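Local coordinates for beta-galactosidase (PDB 3OG2), which probably hydrolyses terminal, non-reducing beta-D-galactose residues of beta-D-galactosides, as a glycoside hydrolase of family 35, at residues Glu30-Val35 with Gly374-Thr379; Arg39-Ser44 with Gln367-Ser372; His894-Ala897 with Asp901-Leu904. All coordinates share one frame; numbering follows the deposited sequence. Where two conformers were deposited one is given.

Interaction 1: residues Glu30-Val35 with Gly374-Thr379. With GOL (glycerol), chain H.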
loop_
_atom_site.group_PDB
_atom_site.type_symbol
_atom_site.label_atom_id
_atom_site.label_comp_id
_atom_site.label_asym_id
_atom_site.label_seq_id
_atom_site.Cartn_x
_atom_site.Cartn_y
_atom_site.Cartn_z
ATOM N N GLU A 30 18.962 -22.271 -6.564
ATOM C CA GLU A 30 19.690 -21.024 -6.774
ATOM C C GLU A 30 18.911 -20.088 -7.681
ATOM O O GLU A 30 19.192 -18.880 -7.600
ATOM C CB GLU A 30 21.060 -21.284 -7.415
ATOM C CG GLU A 30 21.993 -22.164 -6.669
ATOM C CD GLU A 30 21.862 -23.642 -6.978
ATOM O OE1 GLU A 30 20.817 -24.208 -7.376
ATOM O OE2 GLU A 30 22.911 -24.280 -6.761
ATOM N N HIS A 31 18.034 -20.637 -8.536
ATOM C CA HIS A 31 17.421 -19.783 -9.577
ATOM C C HIS A 31 16.047 -19.266 -9.259
ATOM O O HIS A 31 15.703 -18.152 -9.627
ATOM C CB HIS A 31 17.342 -20.560 -10.906
ATOM C CG HIS A 31 18.654 -21.171 -11.279
ATOM N ND1 HIS A 31 19.757 -20.421 -11.510
ATOM C CD2 HIS A 31 18.982 -22.477 -11.430
ATOM C CE1 HIS A 31 20.768 -21.248 -11.832
ATOM N NE2 HIS A 31 20.306 -22.504 -11.780
ATOM N N SER A 32 15.231 -20.092 -8.575
ATOM C CA SER A 32 13.816 -19.701 -8.372
ATOM C C SER A 32 13.184 -20.548 -7.304
ATOM O O SER A 32 13.671 -21.618 -6.910
ATOM C CB SER A 32 13.014 -19.833 -9.678
ATOM O OG SER A 32 12.788 -21.201 -10.012
ATOM N N LEU A 33 12.024 -20.056 -6.862
ATOM C CA LEU A 33 11.042 -20.925 -6.226
ATOM C C LEU A 33 10.482 -21.914 -7.211
ATOM O O LEU A 33 10.436 -21.700 -8.436
ATOM C CB LEU A 33 9.958 -19.964 -5.675
ATOM C CG LEU A 33 9.330 -20.315 -4.374
ATOM C CD1 LEU A 33 10.376 -20.183 -3.251
ATOM C CD2 LEU A 33 8.145 -19.438 -4.094
ATOM N N PHE A 34 9.984 -23.000 -6.670
ATOM C CA PHE A 34 9.132 -23.952 -7.377
ATOM C C PHE A 34 7.827 -24.071 -6.611
ATOM O O PHE A 34 7.866 -24.213 -5.359
ATOM C CB PHE A 34 9.775 -25.335 -7.432
ATOM C CG PHE A 34 11.042 -25.530 -8.238
ATOM C CD1 PHE A 34 12.224 -24.934 -7.847
ATOM C CD2 PHE A 34 11.034 -26.321 -9.388
ATOM C CE1 PHE A 34 13.411 -25.089 -8.565
ATOM C CE2 PHE A 34 12.249 -26.519 -10.059
ATOM C CZ PHE A 34 13.429 -25.967 -9.640
ATOM N N VAL A 35 6.707 -24.019 -7.297
ATOM C CA VAL A 35 5.410 -24.203 -6.682
ATOM C C VAL A 35 4.761 -25.397 -7.383
ATOM O O VAL A 35 4.596 -25.367 -8.620
ATOM C CB VAL A 35 4.565 -22.897 -6.767
ATOM C CG1 VAL A 35 3.142 -23.198 -6.212
ATOM C CG2 VAL A 35 5.196 -21.727 -6.045
ATOM N N GLY A 374 12.598 -18.824 -19.650
ATOM C CA GLY A 374 14.006 -18.859 -19.902
ATOM C C GLY A 374 14.711 -17.783 -19.128
ATOM O O GLY A 374 15.929 -17.882 -18.883
ATOM N N TYR A 375 14.001 -16.757 -18.706
ATOM C CA TYR A 375 14.629 -15.742 -17.838
ATOM C C TYR A 375 15.153 -16.341 -16.540
ATOM O O TYR A 375 16.176 -15.927 -15.979
ATOM C CB TYR A 375 13.593 -14.643 -17.571
ATOM C CG TYR A 375 13.942 -13.720 -16.406
ATOM C CD1 TYR A 375 14.829 -12.665 -16.550
ATOM C CD2 TYR A 375 13.349 -13.923 -15.151
ATOM C CE1 TYR A 375 15.146 -11.829 -15.500
ATOM C CE2 TYR A 375 13.640 -13.091 -14.085
ATOM C CZ TYR A 375 14.551 -12.044 -14.263
ATOM O OH TYR A 375 14.871 -11.188 -13.255
ATOM N N ILE A 376 14.479 -17.348 -16.011
ATOM C CA ILE A 376 14.829 -17.898 -14.718
ATOM C C ILE A 376 16.164 -18.578 -14.762
ATOM O O ILE A 376 16.925 -18.508 -13.782
ATOM C CB ILE A 376 13.764 -18.885 -14.249
ATOM C CG1 ILE A 376 12.438 -18.169 -14.020
ATOM C CG2 ILE A 376 14.279 -19.567 -12.979
ATOM C CD1 ILE A 376 11.258 -19.081 -13.790
ATOM N N THR A 377 16.451 -19.267 -15.895
ATOM C CA THR A 377 17.696 -20.066 -15.783
ATOM C C THR A 377 18.822 -19.415 -16.566
ATOM O O THR A 377 19.913 -19.996 -16.548
ATOM C CB THR A 377 17.412 -21.496 -16.222
ATOM O OG1 THR A 377 16.780 -21.358 -17.509
ATOM C CG2 THR A 377 16.475 -22.235 -15.259
ATOM N N ALA A 378 18.593 -18.260 -17.161
ATOM C CA ALA A 378 19.682 -17.473 -17.777
ATOM C C ALA A 378 20.564 -16.980 -16.650
ATOM O O ALA A 378 20.094 -16.699 -15.537
ATOM C CB ALA A 378 19.119 -16.334 -18.606
ATOM N N THR A 379 21.858 -16.839 -16.867
ATOM C CA THR A 379 22.763 -16.333 -15.843
ATOM C C THR A 379 23.061 -14.861 -15.989
ATOM O O THR A 379 23.615 -14.454 -17.030
ATOM C CB THR A 379 24.114 -17.077 -15.981
ATOM O OG1 THR A 379 23.894 -18.496 -15.859
ATOM C CG2 THR A 379 25.043 -16.630 -14.862
HETATM C C1 GOL H . 19.273 -16.829 -12.391
HETATM O O1 GOL H . 20.024 -17.329 -11.292
HETATM C C2 GOL H . 18.222 -15.830 -11.969
HETATM O O2 GOL H . 18.552 -15.113 -10.791
HETATM C C3 GOL H . 17.460 -15.147 -13.086
HETATM O O3 GOL H . 18.164 -15.140 -14.310
#
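At the junction between the TIM barrel and the next beta domain, H31 and S32, in the turn before strand 33-35, meet I376 of the short, weakly bonded helix 374-377, which leads into edge strand 379-380 of the following antiparallel sheet. The CG2 methyl of I376 lies 3.5 Å from S32 CB; chi1 of -65° puts CG1 beside the backbone N and CG2 anti to it. H31 rests on the same residue by its root: H31 CB lies 3.6 Å from I376 O. Serine suits its place because CB meets the methyl while OG serves polar partners, donating to L33 O of the next residue at 2.9 Å from above the carbonyl plane and accepting from R39 NH1. The imidazole meets a glycerol edge-on: H31 ND1 and glycerol O1 are 3.1 Å apart in a nearly straight bond (177°) in the ring plane. At its other end glycerol O3 lies 2.7 Å from Y375 O and 2.8 Å from A378 O, while C3 sits over one face of the Y375 ring. No hydrogen bond joins the segments directly, so they meet through van der Waals contact, and the glycerol, probably from the crystallisation liquor, bridges their polar groups.

Interaction 2: residues Arg39-Ser44 with Gln367-Ser372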
loop_
_atom_site.group_PDB
_atom_site.type_symbol
_atom_site.label_atom_id
_atom_site.label_comp_id
_atom_site.label_asym_id
_atom_site.label_seq_id
_atom_site.Cartn_x
_atom_site.Cartn_y
_atom_site.Cartn_z
ATOM N N ARG A 39 8.871 -24.196 -11.863
ATOM C CA ARG A 39 9.626 -22.961 -11.626
ATOM C C ARG A 39 8.742 -21.753 -11.895
ATOM O O ARG A 39 7.975 -21.765 -12.885
ATOM C CB ARG A 39 10.821 -22.846 -12.580
ATOM C CG ARG A 39 11.978 -23.787 -12.229
ATOM C CD ARG A 39 13.165 -23.319 -13.072
ATOM N NE ARG A 39 14.340 -24.161 -12.802
ATOM C CZ ARG A 39 15.154 -24.042 -11.764
ATOM N NH1 ARG A 39 14.914 -23.090 -10.817
ATOM N NH2 ARG A 39 16.186 -24.878 -11.674
ATOM N N VAL A 40 8.883 -20.708 -11.101
ATOM C CA VAL A 40 8.055 -19.509 -11.289
ATOM C C VAL A 40 8.890 -18.289 -10.952
ATOM O O VAL A 40 9.782 -18.347 -10.098
ATOM C CB VAL A 40 6.775 -19.626 -10.462
ATOM C CG1 VAL A 40 7.072 -19.819 -8.957
ATOM C CG2 VAL A 40 5.851 -18.412 -10.642
ATOM N N VAL A 41 8.617 -17.175 -11.617
ATOM C CA VAL A 41 9.070 -15.870 -11.189
ATOM C C VAL A 41 7.978 -15.358 -10.264
ATOM O O VAL A 41 6.831 -15.151 -10.743
ATOM C CB VAL A 41 9.304 -14.903 -12.357
ATOM C CG1 VAL A 41 9.631 -13.490 -11.817
ATOM C CG2 VAL A 41 10.387 -15.396 -13.275
ATOM N N ILE A 42 8.249 -15.186 -8.979
ATOM C CA ILE A 42 7.261 -14.588 -8.065
ATOM C C ILE A 42 7.308 -13.074 -8.269
ATOM O O ILE A 42 8.345 -12.424 -8.060
ATOM C CB ILE A 42 7.577 -14.960 -6.615
ATOM C CG1 ILE A 42 7.422 -16.469 -6.382
ATOM C CG2 ILE A 42 6.747 -14.109 -5.654
ATOM C CD1 ILE A 42 5.981 -16.938 -6.583
ATOM N N PHE A 43 6.197 -12.533 -8.710
ATOM C CA PHE A 43 6.072 -11.078 -8.942
ATOM C C PHE A 43 4.874 -10.702 -8.086
ATOM O O PHE A 43 3.753 -11.143 -8.364
ATOM C CB PHE A 43 5.891 -10.779 -10.425
ATOM C CG PHE A 43 6.376 -9.372 -10.833
ATOM C CD1 PHE A 43 6.691 -8.348 -9.945
ATOM C CD2 PHE A 43 6.496 -9.110 -12.197
ATOM C CE1 PHE A 43 7.104 -7.078 -10.372
ATOM C CE2 PHE A 43 6.922 -7.846 -12.620
ATOM C CZ PHE A 43 7.224 -6.825 -11.742
ATOM N N SER A 44 5.117 -9.938 -7.038
ATOM C CA SER A 44 4.201 -9.712 -5.924
ATOM C C SER A 44 3.933 -8.255 -5.696
ATOM O O SER A 44 4.825 -7.439 -5.973
ATOM C CB SER A 44 4.887 -10.337 -4.683
ATOM O OG SER A 44 4.071 -10.152 -3.521
ATOM N N GLN A 367 3.281 -9.124 -17.411
ATOM C CA GLN A 367 2.857 -10.036 -18.468
ATOM C C GLN A 367 4.041 -10.610 -19.230
ATOM O O GLN A 367 4.001 -11.779 -19.618
ATOM C CB GLN A 367 1.887 -9.303 -19.398
ATOM C CG GLN A 367 0.582 -8.937 -18.669
ATOM C CD GLN A 367 -0.177 -10.146 -18.219
ATOM O OE1 GLN A 367 -0.098 -11.284 -18.588
ATOM N NE2 GLN A 367 -1.063 -9.846 -17.236
ATOM N N PHE A 368 5.112 -9.840 -19.404
ATOM C CA PHE A 368 6.319 -10.342 -20.038
ATOM C C PHE A 368 6.945 -11.471 -19.215
ATOM O O PHE A 368 7.272 -12.557 -19.754
ATOM C CB PHE A 368 7.312 -9.173 -20.200
ATOM C CG PHE A 368 8.717 -9.668 -20.532
ATOM C CD1 PHE A 368 8.982 -10.364 -21.700
ATOM C CD2 PHE A 368 9.740 -9.430 -19.637
ATOM C CE1 PHE A 368 10.254 -10.879 -21.992
ATOM C CE2 PHE A 368 10.999 -9.898 -19.945
ATOM C CZ PHE A 368 11.263 -10.584 -21.114
ATOM N N LEU A 369 7.127 -11.225 -17.905
ATOM C CA LEU A 369 7.893 -12.228 -17.134
ATOM C C LEU A 369 7.131 -13.549 -17.067
ATOM O O LEU A 369 7.773 -14.612 -17.116
ATOM C CB LEU A 369 8.213 -11.721 -15.735
ATOM C CG LEU A 369 9.361 -10.674 -15.686
ATOM C CD1 LEU A 369 9.516 -10.134 -14.301
ATOM C CD2 LEU A 369 10.686 -11.330 -16.153
ATOM N N LYS A 370 5.793 -13.515 -17.000
ATOM C CA LYS A 370 5.092 -14.785 -16.786
ATOM C C LYS A 370 5.063 -15.674 -18.022
ATOM O O LYS A 370 4.673 -16.834 -17.912
ATOM C CB LYS A 370 3.726 -14.527 -16.199
ATOM C CG LYS A 370 2.748 -13.875 -17.174
ATOM C CD LYS A 370 1.405 -13.583 -16.442
ATOM C CE LYS A 370 0.751 -14.859 -16.005
ATOM N NZ LYS A 370 -0.662 -14.679 -15.512
ATOM N N VAL A 371 5.500 -15.171 -19.191
ATOM C CA VAL A 371 5.582 -16.047 -20.374
ATOM C C VAL A 371 7.036 -16.296 -20.748
ATOM O O VAL A 371 7.292 -16.816 -21.852
ATOM C CB VAL A 371 4.746 -15.478 -21.554
ATOM C CG1 VAL A 371 3.270 -15.418 -21.178
ATOM C CG2 VAL A 371 5.252 -14.098 -22.018
ATOM N N SER A 372 7.979 -16.030 -19.843
ATOM C CA SER A 372 9.402 -16.055 -20.182
ATOM C C SER A 372 10.206 -16.904 -19.229
ATOM O O SER A 372 11.099 -16.424 -18.535
ATOM C CB SER A 372 9.942 -14.600 -20.198
ATOM O OG SER A 372 9.233 -13.817 -21.146
#
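L369, near the end of helix 357-370, turns toward strand 38-47 and meets V41 and F43, two residues on the same side of that strand. Its CB points at the strand, and CG stands anti to the carbonyl carbon (chi1 -76°), from where the chain runs on extended to one methyl. That methyl does the touching: L369 CD1 meets the CD2-CE2 bond of F43 obliquely, 3.8 Å from F43 CD2 and equally close to F43 CE2, while V41 CG1 lies 4.2 Å from L369 CD1. The leucine crosses both side chains at about a right angle. V41 offers CG1 because that branch is anti to its backbone N (chi1 174°). F43 is also stacked with F70, and its ring meets that of F319 with planes at about 15°. After L369 the helix end is tied by S372 OG, which donates to F368 O at 2.7 Å; V371 N reaches that oxygen at 3.2 Å from the opposite face of its plane. Leucine, valine and phenylalanine suit this place, where the helix following barrel strand 318-321 packs on 38-47, the first long barrel strand and the partner of 318-321, so that the contact lies where the barrel closes. With no hydrogen bond between the segments, the join is wholly apolar and rests on the fit of one methyl against a branched side chain and a ring.

Interaction 3: residues His894-Ala897 with Asp901-Leu904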
loop_
_atom_site.group_PDB
_atom_site.type_symbol
_atom_site.label_atom_id
_atom_site.label_comp_id
_atom_site.label_asym_id
_atom_site.label_seq_id
_atom_site.Cartn_x
_atom_site.Cartn_y
_atom_site.Cartn_z
ATOM N N HIS A 894 -27.842 7.592 -2.756
ATOM C CA HIS A 894 -28.640 6.711 -3.605
ATOM C C HIS A 894 -27.926 6.715 -4.958
ATOM O O HIS A 894 -28.299 7.416 -5.882
ATOM C CB HIS A 894 -30.103 7.216 -3.674
ATOM C CG HIS A 894 -30.728 7.092 -2.287
ATOM N ND1 HIS A 894 -30.821 8.156 -1.380
ATOM C CD2 HIS A 894 -31.146 6.015 -1.577
ATOM C CE1 HIS A 894 -31.313 7.763 -0.243
ATOM N NE2 HIS A 894 -31.536 6.464 -0.346
ATOM N N LEU A 895 -26.832 5.996 -5.033
ATOM C CA LEU A 895 -25.976 5.935 -6.191
ATOM C C LEU A 895 -26.025 4.552 -6.839
ATOM O O LEU A 895 -26.257 3.564 -6.137
ATOM C CB LEU A 895 -24.510 6.247 -5.751
ATOM C CG LEU A 895 -24.302 7.687 -5.267
ATOM C CD1 LEU A 895 -22.923 7.813 -4.609
ATOM C CD2 LEU A 895 -24.433 8.681 -6.401
ATOM N N PRO A 896 -25.820 4.449 -8.154
ATOM C CA PRO A 896 -25.925 3.157 -8.864
ATOM C C PRO A 896 -24.692 2.272 -8.685
ATOM O O PRO A 896 -23.990 1.942 -9.641
ATOM C CB PRO A 896 -26.122 3.605 -10.315
ATOM C CG PRO A 896 -25.296 4.886 -10.400
ATOM C CD PRO A 896 -25.535 5.558 -9.081
ATOM N N ALA A 897 -24.482 1.853 -7.445
ATOM C CA ALA A 897 -23.271 1.091 -7.039
ATOM C C ALA A 897 -23.278 -0.326 -7.585
ATOM O O ALA A 897 -22.233 -0.954 -7.761
ATOM C CB ALA A 897 -23.208 1.072 -5.517
ATOM N N ASP A 901 -18.624 1.775 -10.183
ATOM C CA ASP A 901 -17.691 2.095 -9.073
ATOM C C ASP A 901 -17.530 3.605 -9.103
ATOM O O ASP A 901 -16.957 4.161 -10.073
ATOM C CB ASP A 901 -16.406 1.343 -9.325
ATOM C CG ASP A 901 -15.291 1.617 -8.350
ATOM O OD1 ASP A 901 -15.465 2.444 -7.429
ATOM O OD2 ASP A 901 -14.196 1.016 -8.491
ATOM N N ILE A 902 -17.966 4.301 -8.072
ATOM C CA ILE A 902 -17.928 5.766 -8.028
ATOM C C ILE A 902 -17.158 6.147 -6.773
ATOM O O ILE A 902 -17.762 6.235 -5.699
ATOM C CB ILE A 902 -19.338 6.393 -8.001
ATOM C CG1 ILE A 902 -20.190 5.936 -9.195
ATOM C CG2 ILE A 902 -19.242 7.900 -7.909
ATOM C CD1 ILE A 902 -21.686 6.168 -9.055
ATOM N N PRO A 903 -15.870 6.390 -6.829
ATOM C CA PRO A 903 -15.110 6.801 -5.650
ATOM C C PRO A 903 -15.557 8.145 -5.073
ATOM O O PRO A 903 -15.713 9.100 -5.805
ATOM C CB PRO A 903 -13.679 6.899 -6.189
ATOM C CG PRO A 903 -13.672 5.983 -7.373
ATOM C CD PRO A 903 -15.027 6.189 -8.024
ATOM N N LEU A 904 -15.743 8.161 -3.745
ATOM C CA LEU A 904 -16.182 9.382 -3.043
ATOM C C LEU A 904 -15.141 9.847 -2.057
ATOM O O LEU A 904 -14.444 9.005 -1.437
ATOM C CB LEU A 904 -17.486 9.121 -2.279
ATOM C CG LEU A 904 -18.692 8.904 -3.223
ATOM C CD1 LEU A 904 -19.926 8.615 -2.352
ATOM C CD2 LEU A 904 -18.926 10.089 -4.141
#
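In an all-beta domain of the enzyme, the chain passes from strand 883-894 of a five-stranded sheet to strand 900-908 of another sheet, making an inverse gamma turn centred on P896 on the way. The turn is closed by A897 N bonding to L895 O at 2.8 Å. The two strands do not pair; side chains meet across the connection instead. The turn sets a proline ring and the branched end of a leucine before strand 900-908, which answers with two bumps of its own. The first is the tip of I902: I902 CD1 lies 3.9 Å from P896 CD and 4.3 Å from L895 CB, seated in the notch between the two residues. I902 crosses the pyrrolidine at about a right angle, and its CG1 stands anti to the carbonyl carbon (chi1 -56°). Isoleucine suits the notch because its longer branch carries a single methyl far enough out to reach both partners. Proline brings a rigid apolar surface to a bend without offering an N-H. Y950 packs against both leucines and takes part in a hydrogen bond with I902 O through its hydroxyl. The second bump is L904, which meets L895 tip to tip, one methyl of each touching the other: L895 CD1 and L904 CD1 stand 3.8 Å apart.

Interactions 1 and 2 are neighbours, with centres about 10 Å apart. Strands 33-35 and 38-47 pair in the same sheet, while helices 357-370 and 374-377 follow one another. Interaction 2 joins the first long barrel strand to the last barrel helix; interaction 1 joins the start of the barrel domain to the chain leaving it. R39, in the strand of interaction 2, connects the two. Interaction 2 is entirely buried and apolar; in interaction 1 S32 and I376 are buried, and partly exposed H31 brings polar chemistry and a glycerol. Interaction 3, about 35 Å from interaction 2 between centres, is also largely buried and apolar, but ties two closely successive pieces of a beta domain instead of ends hundreds of residues apart.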